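Local coordinates for beta-lactamase Mb2281c (Mycobacterium bovis, PDB 3I7J), which probably acts as a serine hydrolase of the beta-lactamase and penicillin-binding protein family, at residues Pro44-Ala49 / Tyr102-Leu107; Ala157-Asp162 / Gly232-Asp237; Leu242-Leu247 / Asp265-Glu270. All blocks are in the same frame, centred on the assembly; numbering follows the deposited sequence.

Contact 1 of 3, residues Pro44-Ala49 / Tyr102-Leu107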
ATOM      1  N   PRO A  44       0.224  -2.841  -1.148  1.00 14.44           N
ATOM      2  CA  PRO A  44       1.288  -2.174  -1.909  1.00 11.96           C
ATOM      3  C   PRO A  44       2.330  -3.177  -2.418  1.00 10.76           C
ATOM      4  O   PRO A  44       2.906  -2.999  -3.498  1.00  7.33           O
ATOM      5  CB  PRO A  44       1.869  -1.182  -0.898  1.00  8.61           C
ATOM      6  CG  PRO A  44       0.686  -0.875  -0.016  1.00 12.51           C
ATOM      7  CD  PRO A  44       0.090  -2.254   0.195  1.00  6.31           C
ATOM      8  N   LEU A  45       2.562  -4.235  -1.647  1.00  8.60           N
ATOM      9  CA  LEU A  45       3.535  -5.254  -2.039  1.00 11.59           C
ATOM     10  C   LEU A  45       3.010  -6.033  -3.244  1.00 11.78           C
ATOM     11  O   LEU A  45       3.733  -6.257  -4.219  1.00  9.26           O
ATOM     12  CB  LEU A  45       3.808  -6.214  -0.873  1.00 10.41           C
ATOM     13  CG  LEU A  45       4.426  -5.625   0.400  1.00  7.33           C
ATOM     14  CD1 LEU A  45       4.551  -6.719   1.450  1.00 10.77           C
ATOM     15  CD2 LEU A  45       5.809  -5.040   0.094  1.00 11.53           C
ATOM     16  N   VAL A  46       1.749  -6.445  -3.174  1.00 10.68           N
ATOM     17  CA  VAL A  46       1.138  -7.194  -4.262  1.00 10.37           C
ATOM     18  C   VAL A  46       1.021  -6.302  -5.490  1.00  9.61           C
ATOM     19  O   VAL A  46       1.248  -6.751  -6.617  1.00  9.99           O
ATOM     20  CB  VAL A  46      -0.265  -7.720  -3.855  1.00 12.55           C
ATOM     21  CG1 VAL A  46      -0.955  -8.374  -5.046  1.00  7.34           C
ATOM     22  CG2 VAL A  46      -0.128  -8.722  -2.717  1.00  9.82           C
ATOM     23  N   ALA A  47       0.667  -5.038  -5.272  1.00  4.99           N
ATOM     24  CA  ALA A  47       0.538  -4.089  -6.378  1.00  7.37           C
ATOM     25  C   ALA A  47       1.871  -3.927  -7.108  1.00 12.64           C
ATOM     26  O   ALA A  47       1.911  -3.874  -8.340  1.00  5.91           O
ATOM     27  CB  ALA A  47       0.076  -2.742  -5.860  1.00  5.50           C
ATOM     28  N   ARG A  48       2.963  -3.846  -6.352  1.00  6.35           N
ATOM     29  CA  ARG A  48       4.267  -3.679  -6.977  1.00  8.90           C
ATOM     30  C   ARG A  48       4.626  -4.931  -7.766  1.00 10.62           C
ATOM     31  O   ARG A  48       5.277  -4.857  -8.815  1.00 10.48           O
ATOM     32  CB  ARG A  48       5.341  -3.396  -5.931  1.00  4.49           C
ATOM     33  CG  ARG A  48       6.647  -2.896  -6.528  1.00  8.47           C
ATOM     34  CD  ARG A  48       6.423  -1.599  -7.275  1.00 10.06           C
ATOM     35  NE  ARG A  48       7.501  -0.642  -7.053  1.00  3.14           N
ATOM     36  CZ  ARG A  48       7.393   0.652  -7.316  1.00 13.48           C
ATOM     37  NH1 ARG A  48       8.416   1.462  -7.095  1.00 12.87           N
ATOM     38  NH2 ARG A  48       6.250   1.134  -7.796  1.00 11.27           N
ATOM     39  N   ALA A  49       4.200  -6.083  -7.257  1.00  7.84           N
ATOM     40  CA  ALA A  49       4.454  -7.350  -7.931  1.00  7.90           C
ATOM     41  C   ALA A  49       3.669  -7.376  -9.247  1.00 17.13           C
ATOM     42  O   ALA A  49       4.177  -7.838 -10.275  1.00 14.46           O
ATOM     43  CB  ALA A  49       4.034  -8.511  -7.038  1.00  6.63           C
ATOM     44  N   TYR A 102     -11.162  -9.157  -2.480  1.00  8.95           N
ATOM     45  CA  TYR A 102     -11.299 -10.168  -3.517  1.00 18.70           C
ATOM     46  C   TYR A 102     -10.773  -9.666  -4.858  1.00 13.53           C
ATOM     47  O   TYR A 102     -10.321 -10.457  -5.687  1.00 12.99           O
ATOM     48  CB  TYR A 102     -12.758 -10.636  -3.636  1.00 14.37           C
ATOM     49  CG  TYR A 102     -12.929 -11.833  -4.550  1.00 11.27           C
ATOM     50  CD1 TYR A 102     -13.358 -11.670  -5.864  1.00 10.87           C
ATOM     51  CD2 TYR A 102     -12.578 -13.118  -4.126  1.00 13.48           C
ATOM     52  CE1 TYR A 102     -13.426 -12.751  -6.739  1.00 16.22           C
ATOM     53  CE2 TYR A 102     -12.643 -14.212  -4.997  1.00 18.29           C
ATOM     54  CZ  TYR A 102     -13.063 -14.017  -6.302  1.00 17.22           C
ATOM     55  OH  TYR A 102     -13.108 -15.078  -7.183  1.00 21.83           O
ATOM     56  N   GLY A 103     -10.828  -8.352  -5.066  1.00 13.36           N
ATOM     57  CA  GLY A 103     -10.305  -7.783  -6.292  1.00  9.50           C
ATOM     58  C   GLY A 103      -8.820  -8.104  -6.389  1.00  9.67           C
ATOM     59  O   GLY A 103      -8.308  -8.367  -7.476  1.00 14.18           O
ATOM     60  N   PHE A 104      -8.119  -8.104  -5.257  1.00  8.33           N
ATOM     61  CA  PHE A 104      -6.694  -8.409  -5.272  1.00  7.23           C
ATOM     62  C   PHE A 104      -6.439  -9.903  -5.412  1.00  4.83           C
ATOM     63  O   PHE A 104      -5.379 -10.307  -5.886  1.00  8.11           O
ATOM     64  CB  PHE A 104      -5.989  -7.857  -4.021  1.00 11.16           C
ATOM     65  CG  PHE A 104      -5.305  -6.528  -4.245  1.00  3.32           C
ATOM     66  CD1 PHE A 104      -5.976  -5.483  -4.880  1.00  9.56           C
ATOM     67  CD2 PHE A 104      -3.996  -6.319  -3.820  1.00  2.20           C
ATOM     68  CE1 PHE A 104      -5.357  -4.247  -5.093  1.00  4.79           C
ATOM     69  CE2 PHE A 104      -3.361  -5.086  -4.025  1.00 10.08           C
ATOM     70  CZ  PHE A 104      -4.047  -4.052  -4.665  1.00  8.31           C
ATOM     71  N   THR A 105      -7.399 -10.732  -5.013  1.00 10.16           N
ATOM     72  CA  THR A 105      -7.203 -12.168  -5.169  1.00 17.57           C
ATOM     73  C   THR A 105      -7.311 -12.497  -6.650  1.00  6.25           C
ATOM     74  O   THR A 105      -6.559 -13.325  -7.150  1.00 13.50           O
ATOM     75  CB  THR A 105      -8.248 -13.003  -4.403  1.00 14.53           C
ATOM     76  OG1 THR A 105      -9.551 -12.677  -4.886  1.00 47.75           O
ATOM     77  CG2 THR A 105      -8.178 -12.718  -2.919  1.00  3.22           C
ATOM     78  N   VAL A 106      -8.249 -11.858  -7.351  1.00 11.55           N
ATOM     79  CA  VAL A 106      -8.393 -12.110  -8.786  1.00  9.11           C
ATOM     80  C   VAL A 106      -7.125 -11.622  -9.488  1.00 11.89           C
ATOM     81  O   VAL A 106      -6.661 -12.231 -10.460  1.00 12.23           O
ATOM     82  CB  VAL A 106      -9.639 -11.404  -9.386  1.00 12.29           C
ATOM     83  CG1 VAL A 106      -9.729 -11.693 -10.893  1.00  5.32           C
ATOM     84  CG2 VAL A 106     -10.904 -11.921  -8.705  1.00  4.61           C
ATOM     85  N   LEU A 107      -6.558 -10.535  -8.971  1.00 12.17           N
ATOM     86  CA  LEU A 107      -5.328  -9.960  -9.516  1.00 13.93           C
ATOM     87  C   LEU A 107      -4.178 -10.953  -9.350  1.00 16.14           C
ATOM     88  O   LEU A 107      -3.470 -11.263 -10.310  1.00 11.47           O
ATOM     89  CB  LEU A 107      -4.983  -8.660  -8.788  1.00 12.47           C
ATOM     90  CG  LEU A 107      -3.654  -8.002  -9.164  1.00 13.30           C
ATOM     91  CD1 LEU A 107      -3.699  -7.578 -10.626  1.00 10.94           C
ATOM     92  CD2 LEU A 107      -3.417  -6.786  -8.269  1.00 10.48           C
TER
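Phe-104 reaches out from helix 101-115 and brings its ring up to Val-46 and Ala-47 of helix 42-56. Its CB bond points toward the other helix, but the CB atom itself stays back from it. The touching begins on the ring. CD2 meets Val-46 twice: CG1 lies 3.9 Å from it and CB lies 4.0 Å from it. One atom further on, CE2 of Phe-104 is 4.1 Å from CB of Val-46. The same CE2 comes within 4.2 Å of the backbone N of Ala-47. At the tip, CZ of Phe-104 meets the methyl CB of Ala-47 at 4.5 Å. Val-46 and Phe-104 pass each other in opposite directions. A chi1 of -98°, off a staggered value, swings the ring toward helix 42-56.

Leu-107 lies one turn further along the same helix. Its CD2 sits over the centre of one face of the Phe-104 ring, 4.3 Å above the plane. That methyl also reaches Val-46, with CD2 of Leu-107 4.4 Å from CG1 of Val-46. The side-chain contacts are apolar, and all four residues are buried. The axes of segments 44-49 and 102-107 come no closer than 11.0 Å and lie 32° from parallel. The large ring bridges this wide gap.

Other parts of the chain surround the contact. Leu-76 of helix 72-76 touches Ala-47 and Leu-107, and Phe-119 touches Val-46. The ring of His-78 meets that of Phe-104 with the planes almost parallel.

A possible SxxK motif, Ser-40 and Lys-43, runs into the start of helix 42-56, and Phe-104 touches residues of this pattern. The packing of two helices in the helical region beside such a motif fits a serine beta-lactamase or penicillin-binding protein fold.

Contact 2 of 3, residues Ala157-Asp162 / Gly232-Asp237; sequences AVFAGD and GFIWVD
Ile-234 is the strand residue that meets helix 153-164, through Phe-159 and Ala-160. Before it, Phe-233 faces away from this helix. Its ring packs edge-to-face with Trp-260 of helix 256-271.

Ile-234 then points toward helix 153-164. Its chain is fully extended, with CG1 anti to the backbone N (chi1 175°), which carries CD1 out to the helix. CD1 sits 4.2 Å from CB of Ala-160. It also lies 4.3 Å from CD2 of Phe-159, at the edge of that ring and near its plane. One methyl thus touches both a small side chain and a ring edge, from directions about at right angles. Leu-163, one turn on from Ala-160, touches Ile-234 as well.

Trp-235 turns back to the other face, where its NE1 is hydrogen-bonded to OG of Ser-264. Val-236 again points toward helix 153-164. It stands further off, with CG2 4.8 Å from the backbone O of Ala-160, and it packs on Leu-163 and Leu-164.

Alternation along the strand thus gives Ile-234 and Val-236 to helix 153-164, and Phe-233 and Trp-235 to helix 256-271. A central antiparallel sheet with helices on both faces is characteristic of the alpha/beta domain of serine beta-lactamases and penicillin-binding proteins.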
ATOM      1  N   ALA A 157      11.131  -0.619   5.155  1.00  9.25           N
ATOM      2  CA  ALA A 157      11.954   0.577   4.998  1.00 12.91           C
ATOM      3  C   ALA A 157      12.638   0.517   3.636  1.00 10.17           C
ATOM      4  O   ALA A 157      12.723   1.520   2.927  1.00 12.69           O
ATOM      5  CB  ALA A 157      12.998   0.639   6.107  1.00  9.82           C
ATOM      6  N   VAL A 158      13.127  -0.671   3.288  1.00 10.27           N
ATOM      7  CA  VAL A 158      13.779  -0.905   2.006  1.00 13.16           C
ATOM      8  C   VAL A 158      12.737  -0.717   0.900  1.00  8.84           C
ATOM      9  O   VAL A 158      13.016  -0.111  -0.135  1.00 11.58           O
ATOM     10  CB  VAL A 158      14.347  -2.347   1.928  1.00 20.60           C
ATOM     11  CG1 VAL A 158      14.902  -2.621   0.539  1.00 29.97           C
ATOM     12  CG2 VAL A 158      15.440  -2.535   2.980  1.00 26.99           C
ATOM     13  N   PHE A 159      11.531  -1.234   1.131  1.00 13.04           N
ATOM     14  CA  PHE A 159      10.449  -1.116   0.158  1.00 11.46           C
ATOM     15  C   PHE A 159      10.139   0.356  -0.082  1.00 15.14           C
ATOM     16  O   PHE A 159      10.033   0.799  -1.232  1.00 11.61           O
ATOM     17  CB  PHE A 159       9.195  -1.849   0.651  1.00  9.19           C
ATOM     18  CG  PHE A 159       8.107  -1.946  -0.384  1.00 18.20           C
ATOM     19  CD1 PHE A 159       8.317  -2.644  -1.577  1.00 10.03           C
ATOM     20  CD2 PHE A 159       6.878  -1.337  -0.177  1.00  9.34           C
ATOM     21  CE1 PHE A 159       7.316  -2.734  -2.549  1.00  9.97           C
ATOM     22  CE2 PHE A 159       5.872  -1.422  -1.144  1.00 15.34           C
ATOM     23  CZ  PHE A 159       6.094  -2.125  -2.336  1.00  8.63           C
ATOM     24  N   ALA A 160      10.019   1.117   1.003  1.00 11.51           N
ATOM     25  CA  ALA A 160       9.740   2.551   0.901  1.00 16.85           C
ATOM     26  C   ALA A 160      10.807   3.224   0.036  1.00 16.26           C
ATOM     27  O   ALA A 160      10.533   4.213  -0.645  1.00 14.81           O
ATOM     28  CB  ALA A 160       9.717   3.185   2.298  1.00 10.05           C
ATOM     29  N   GLY A 161      12.021   2.678   0.068  1.00 12.24           N
ATOM     30  CA  GLY A 161      13.094   3.236  -0.732  1.00  7.78           C
ATOM     31  C   GLY A 161      12.788   3.077  -2.210  1.00 14.31           C
ATOM     32  O   GLY A 161      13.055   3.964  -3.024  1.00 13.21           O
ATOM     33  N   ASP A 162      12.205   1.935  -2.558  1.00 15.45           N
ATOM     34  CA  ASP A 162      11.854   1.645  -3.938  1.00  9.15           C
ATOM     35  C   ASP A 162      10.695   2.544  -4.373  1.00 14.48           C
ATOM     36  O   ASP A 162      10.568   2.884  -5.550  1.00  8.13           O
ATOM     37  CB  ASP A 162      11.463   0.173  -4.073  1.00 12.80           C
ATOM     38  CG  ASP A 162      11.369  -0.275  -5.511  1.00 15.56           C
ATOM     39  OD1 ASP A 162      12.408  -0.278  -6.196  1.00 23.32           O
ATOM     40  OD2 ASP A 162      10.261  -0.626  -5.959  1.00 19.34           O
ATOM     41  N   GLY A 232      -1.045  -0.770  11.166  1.00 12.52           N
ATOM     42  CA  GLY A 232       0.223  -0.428  10.546  1.00 11.12           C
ATOM     43  C   GLY A 232      -0.043   0.386   9.291  1.00 16.77           C
ATOM     44  O   GLY A 232      -1.156   0.365   8.771  1.00 16.28           O
ATOM     45  N   PHE A 233       0.954   1.114   8.803  1.00  9.70           N
ATOM     46  CA  PHE A 233       0.757   1.900   7.603  1.00 11.44           C
ATOM     47  C   PHE A 233       2.065   2.332   6.952  1.00 18.19           C
ATOM     48  O   PHE A 233       3.145   2.245   7.546  1.00 10.71           O
ATOM     49  CB  PHE A 233      -0.100   3.148   7.896  1.00 10.87           C
ATOM     50  CG  PHE A 233       0.624   4.243   8.661  1.00 14.94           C
ATOM     51  CD1 PHE A 233       1.618   5.014   8.055  1.00 11.12           C
ATOM     52  CD2 PHE A 233       0.282   4.519   9.981  1.00 16.31           C
ATOM     53  CE1 PHE A 233       2.257   6.048   8.760  1.00 13.29           C
ATOM     54  CE2 PHE A 233       0.913   5.546  10.691  1.00 16.84           C
ATOM     55  CZ  PHE A 233       1.901   6.312  10.081  1.00 10.54           C
ATOM     56  N   ILE A 234       1.955   2.796   5.716  1.00 10.98           N
ATOM     57  CA  ILE A 234       3.106   3.288   4.998  1.00 11.27           C
ATOM     58  C   ILE A 234       2.663   4.376   4.040  1.00  8.21           C
ATOM     59  O   ILE A 234       1.685   4.221   3.312  1.00  8.32           O
ATOM     60  CB  ILE A 234       3.819   2.166   4.194  1.00 12.31           C
ATOM     61  CG1 ILE A 234       4.958   2.777   3.360  1.00 17.31           C
ATOM     62  CG2 ILE A 234       2.830   1.450   3.262  1.00  6.50           C
ATOM     63  CD1 ILE A 234       5.834   1.730   2.654  1.00 12.74           C
ATOM     64  N   TRP A 235       3.351   5.507   4.089  1.00  9.68           N
ATOM     65  CA  TRP A 235       3.066   6.572   3.155  1.00 12.63           C
ATOM     66  C   TRP A 235       4.385   7.104   2.645  1.00 13.05           C
ATOM     67  O   TRP A 235       5.410   7.052   3.331  1.00  7.10           O
ATOM     68  CB  TRP A 235       2.182   7.691   3.754  1.00  6.63           C
ATOM     69  CG  TRP A 235       2.681   8.439   4.970  1.00 12.65           C
ATOM     70  CD1 TRP A 235       2.112   8.432   6.215  1.00  8.30           C
ATOM     71  CD2 TRP A 235       3.752   9.390   5.029  1.00  6.75           C
ATOM     72  NE1 TRP A 235       2.755   9.324   7.037  1.00 14.07           N
ATOM     73  CE2 TRP A 235       3.765   9.927   6.336  1.00 10.81           C
ATOM     74  CE3 TRP A 235       4.699   9.848   4.103  1.00 12.35           C
ATOM     75  CZ2 TRP A 235       4.695  10.901   6.743  1.00 16.39           C
ATOM     76  CZ3 TRP A 235       5.621  10.813   4.505  1.00  9.04           C
ATOM     77  CH2 TRP A 235       5.609  11.330   5.813  1.00  9.89           C
ATOM     78  N   VAL A 236       4.341   7.572   1.407  1.00 13.81           N
ATOM     79  CA  VAL A 236       5.496   8.114   0.713  1.00  8.54           C
ATOM     80  C   VAL A 236       5.008   9.449   0.193  1.00 13.36           C
ATOM     81  O   VAL A 236       3.991   9.510  -0.489  1.00 11.49           O
ATOM     82  CB  VAL A 236       5.876   7.218  -0.486  1.00 11.21           C
ATOM     83  CG1 VAL A 236       7.154   7.717  -1.142  1.00  3.48           C
ATOM     84  CG2 VAL A 236       6.028   5.775  -0.022  1.00 10.55           C
ATOM     85  N   ASP A 237       5.711  10.522   0.525  1.00  9.53           N
ATOM     86  CA  ASP A 237       5.296  11.838   0.066  1.00 12.86           C
ATOM     87  C   ASP A 237       6.324  12.307  -0.963  1.00 12.59           C
ATOM     88  O   ASP A 237       7.430  12.689  -0.601  1.00 18.90           O
ATOM     89  CB  ASP A 237       5.239  12.796   1.262  1.00 15.10           C
ATOM     90  CG  ASP A 237       4.611  14.125   0.915  1.00 15.47           C
ATOM     91  OD1 ASP A 237       4.866  14.621  -0.205  1.00 15.63           O
ATOM     92  OD2 ASP A 237       3.879  14.680   1.767  1.00 12.02           O
TER

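Contact 3 of 3, residues Leu242-Leu247 / Asp265-Glu270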
ATOM      1  N   LEU A 242       9.847  12.070   1.276  1.00  9.62           N
ATOM      2  CA  LEU A 242      10.032  11.375   2.544  1.00 16.24           C
ATOM      3  C   LEU A 242       9.035  10.218   2.643  1.00 18.22           C
ATOM      4  O   LEU A 242       7.970  10.251   2.025  1.00 16.07           O
ATOM      5  CB  LEU A 242       9.800  12.355   3.696  1.00 21.33           C
ATOM      6  CG  LEU A 242      10.860  12.574   4.778  1.00 26.33           C
ATOM      7  CD1 LEU A 242      12.234  12.777   4.172  1.00 19.17           C
ATOM      8  CD2 LEU A 242      10.449  13.785   5.603  1.00 23.01           C
ATOM      9  N   ALA A 243       9.382   9.202   3.427  1.00 17.91           N
ATOM     10  CA  ALA A 243       8.510   8.051   3.620  1.00  8.94           C
ATOM     11  C   ALA A 243       8.446   7.715   5.103  1.00 13.80           C
ATOM     12  O   ALA A 243       9.414   7.916   5.841  1.00 17.43           O
ATOM     13  CB  ALA A 243       9.032   6.851   2.840  1.00  7.88           C
ATOM     14  N   LEU A 244       7.301   7.211   5.543  1.00  7.29           N
ATOM     15  CA  LEU A 244       7.145   6.840   6.939  1.00 15.58           C
ATOM     16  C   LEU A 244       6.496   5.481   7.027  1.00  9.22           C
ATOM     17  O   LEU A 244       5.485   5.225   6.380  1.00 13.14           O
ATOM     18  CB  LEU A 244       6.287   7.869   7.692  1.00  9.79           C
ATOM     19  CG  LEU A 244       5.858   7.475   9.116  1.00 15.69           C
ATOM     20  CD1 LEU A 244       7.080   7.252  10.000  1.00 11.85           C
ATOM     21  CD2 LEU A 244       4.964   8.563   9.701  1.00  5.72           C
ATOM     22  N   VAL A 245       7.101   4.605   7.814  1.00 12.55           N
ATOM     23  CA  VAL A 245       6.573   3.268   8.020  1.00 11.00           C
ATOM     24  C   VAL A 245       6.275   3.103   9.508  1.00 17.49           C
ATOM     25  O   VAL A 245       7.140   3.364  10.345  1.00 17.51           O
ATOM     26  CB  VAL A 245       7.598   2.181   7.617  1.00  7.58           C
ATOM     27  CG1 VAL A 245       7.161   0.836   8.168  1.00  4.17           C
ATOM     28  CG2 VAL A 245       7.718   2.101   6.091  1.00  4.35           C
ATOM     29  N   VAL A 246       5.051   2.701   9.839  1.00 12.03           N
ATOM     30  CA  VAL A 246       4.681   2.461  11.231  1.00 10.78           C
ATOM     31  C   VAL A 246       3.938   1.137  11.360  1.00  7.28           C
ATOM     32  O   VAL A 246       2.936   0.908  10.682  1.00 16.02           O
ATOM     33  CB  VAL A 246       3.775   3.580  11.830  1.00 11.19           C
ATOM     34  CG1 VAL A 246       3.291   3.156  13.217  1.00  7.96           C
ATOM     35  CG2 VAL A 246       4.549   4.892  11.953  1.00 11.59           C
ATOM     36  N   LEU A 247       4.444   0.270  12.230  1.00 10.38           N
ATOM     37  CA  LEU A 247       3.830  -1.031  12.488  1.00 10.68           C
ATOM     38  C   LEU A 247       3.636  -1.202  13.993  1.00 16.53           C
ATOM     39  O   LEU A 247       4.579  -1.026  14.772  1.00 15.02           O
ATOM     40  CB  LEU A 247       4.713  -2.165  11.954  1.00 13.92           C
ATOM     41  CG  LEU A 247       4.988  -2.222  10.445  1.00 15.60           C
ATOM     42  CD1 LEU A 247       5.880  -3.424  10.149  1.00 11.13           C
ATOM     43  CD2 LEU A 247       3.681  -2.319   9.664  1.00  6.70           C
ATOM     44  N   ASP A 265       2.813  14.542  10.752  1.00 12.19           N
ATOM     45  CA  ASP A 265       3.198  15.945  10.637  1.00 14.08           C
ATOM     46  C   ASP A 265       4.468  16.226  11.432  1.00 15.48           C
ATOM     47  O   ASP A 265       5.261  17.095  11.056  1.00 16.37           O
ATOM     48  CB  ASP A 265       2.055  16.862  11.080  1.00 17.21           C
ATOM     49  CG  ASP A 265       0.856  16.783  10.141  1.00 16.56           C
ATOM     50  OD1 ASP A 265       1.070  16.684   8.915  1.00 14.47           O
ATOM     51  OD2 ASP A 265      -0.290  16.823  10.626  1.00 16.19           O
ATOM     52  N   ALA A 266       4.672  15.477  12.516  1.00 14.94           N
ATOM     53  CA  ALA A 266       5.873  15.637  13.325  1.00 13.96           C
ATOM     54  C   ALA A 266       7.067  15.192  12.483  1.00 15.27           C
ATOM     55  O   ALA A 266       8.103  15.858  12.446  1.00 15.34           O
ATOM     56  CB  ALA A 266       5.775  14.793  14.597  1.00 19.23           C
ATOM     57  N   VAL A 267       6.909  14.068  11.792  1.00  6.96           N
ATOM     58  CA  VAL A 267       7.972  13.558  10.939  1.00 10.53           C
ATOM     59  C   VAL A 267       8.257  14.512   9.769  1.00 10.94           C
ATOM     60  O   VAL A 267       9.415  14.767   9.446  1.00 14.85           O
ATOM     61  CB  VAL A 267       7.629  12.130  10.428  1.00 11.02           C
ATOM     62  CG1 VAL A 267       8.534  11.733   9.270  1.00  4.62           C
ATOM     63  CG2 VAL A 267       7.819  11.134  11.571  1.00 13.72           C
ATOM     64  N   LEU A 268       7.215  15.054   9.149  1.00 15.47           N
ATOM     65  CA  LEU A 268       7.426  15.978   8.045  1.00 15.02           C
ATOM     66  C   LEU A 268       8.142  17.241   8.511  1.00 16.86           C
ATOM     67  O   LEU A 268       9.106  17.672   7.895  1.00 16.23           O
ATOM     68  CB  LEU A 268       6.095  16.368   7.404  1.00 17.22           C
ATOM     69  CG  LEU A 268       5.347  15.292   6.614  1.00 19.65           C
ATOM     70  CD1 LEU A 268       3.948  15.786   6.323  1.00 15.82           C
ATOM     71  CD2 LEU A 268       6.086  14.946   5.330  1.00  8.75           C
ATOM     72  N   ALA A 269       7.665  17.836   9.598  1.00 19.19           N
ATOM     73  CA  ALA A 269       8.265  19.057  10.112  1.00 22.40           C
ATOM     74  C   ALA A 269       9.737  18.887  10.499  1.00 18.69           C
ATOM     75  O   ALA A 269      10.536  19.796  10.306  1.00 19.35           O
ATOM     76  CB  ALA A 269       7.468  19.566  11.311  1.00 16.49           C
ATOM     77  N   GLU A 270      10.097  17.727  11.034  1.00 17.94           N
ATOM     78  CA  GLU A 270      11.472  17.490  11.457  1.00 18.97           C
ATOM     79  C   GLU A 270      12.447  17.014  10.379  1.00 21.53           C
ATOM     80  O   GLU A 270      13.595  17.448  10.354  1.00 25.18           O
ATOM     81  CB  GLU A 270      11.477  16.508  12.642  1.00 17.57           C
ATOM     82  CG  GLU A 270      12.832  15.878  12.943  1.00 20.66           C
ATOM     83  CD  GLU A 270      12.843  15.072  14.242  1.00 36.19           C
ATOM     84  OE1 GLU A 270      11.838  14.391  14.547  1.00 31.31           O
ATOM     85  OE2 GLU A 270      13.869  15.103  14.954  1.00 37.75           O
TER
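Leu-244 and Val-267 meet methyl to methyl, with CD1 of Leu-244 4.3 Å from CG2 of Val-267. Both side chains leave their backbones toward the other segment. Two residues earlier on the strand, Leu-242 also points at the helix. Its CD2 reaches the helix backbone and comes within 4.1 Å of the carbonyl O of Val-267. The same CD2 is 4.5 Å from CA of Leu-268. A chi1 of -125°, far from a staggered value, places this branch against the helix. Leu-268 leans in from the flank, and its own CD2 ends 4.5 Å from CD2 of Leu-242. The contacts between side chains are apolar, and the four residues are buried.

The next shell is made of sheet and loop residues. Trp-235 and Phe-233 of the neighbouring strand touch Leu-244, and Trp-235 also touches Leu-268. On the other side of the strand in the sheet, Val-19 of strand 15-21 packs on Val-267. Thr-272 touches Leu-242, and its OG1 is hydrogen-bonded to the carbonyl O of Leu-268.

Further out, polar bonds tie the helix to nearby chain. The two carboxylate oxygens of Asp-265 accept bonds from N of Cys-218 and N of Glu-217. OE1 of Glu-270 accepts one from N of Ala-3, near the start of the chain.

Segments 242-247 and 265-270 run roughly antiparallel, at 146°, and their axes approach to 9.7 Å. Segment 265-270 lies on the last helix, 256-271. Strand 242-248 lies between strands 15-21 and 232-237, and its other face is packed by helix 153-164 through Ala-243 and Val-245.

How the contacts relate
The contacts follow one another along the chain, each closing before the next opens. Contact 1 joins two helices. Contacts 2 and 3 lie on neighbouring strands of the same six-stranded antiparallel sheet, their centres about 10 Å apart. Helix 153-164 packs on one face of that sheet and helix 256-271 on the other. Contacts 1 and 2 have centres about 17 Å apart but touch: Arg-48 forms a salt bridge with Asp-162, and Phe-159 packs on Pro-44 and Leu-45. Contacts 1 and 3 lie on opposite sides of the chain's centre, about 25 Å apart between centres. Helix 153-164 thus links the helical region to the sheet.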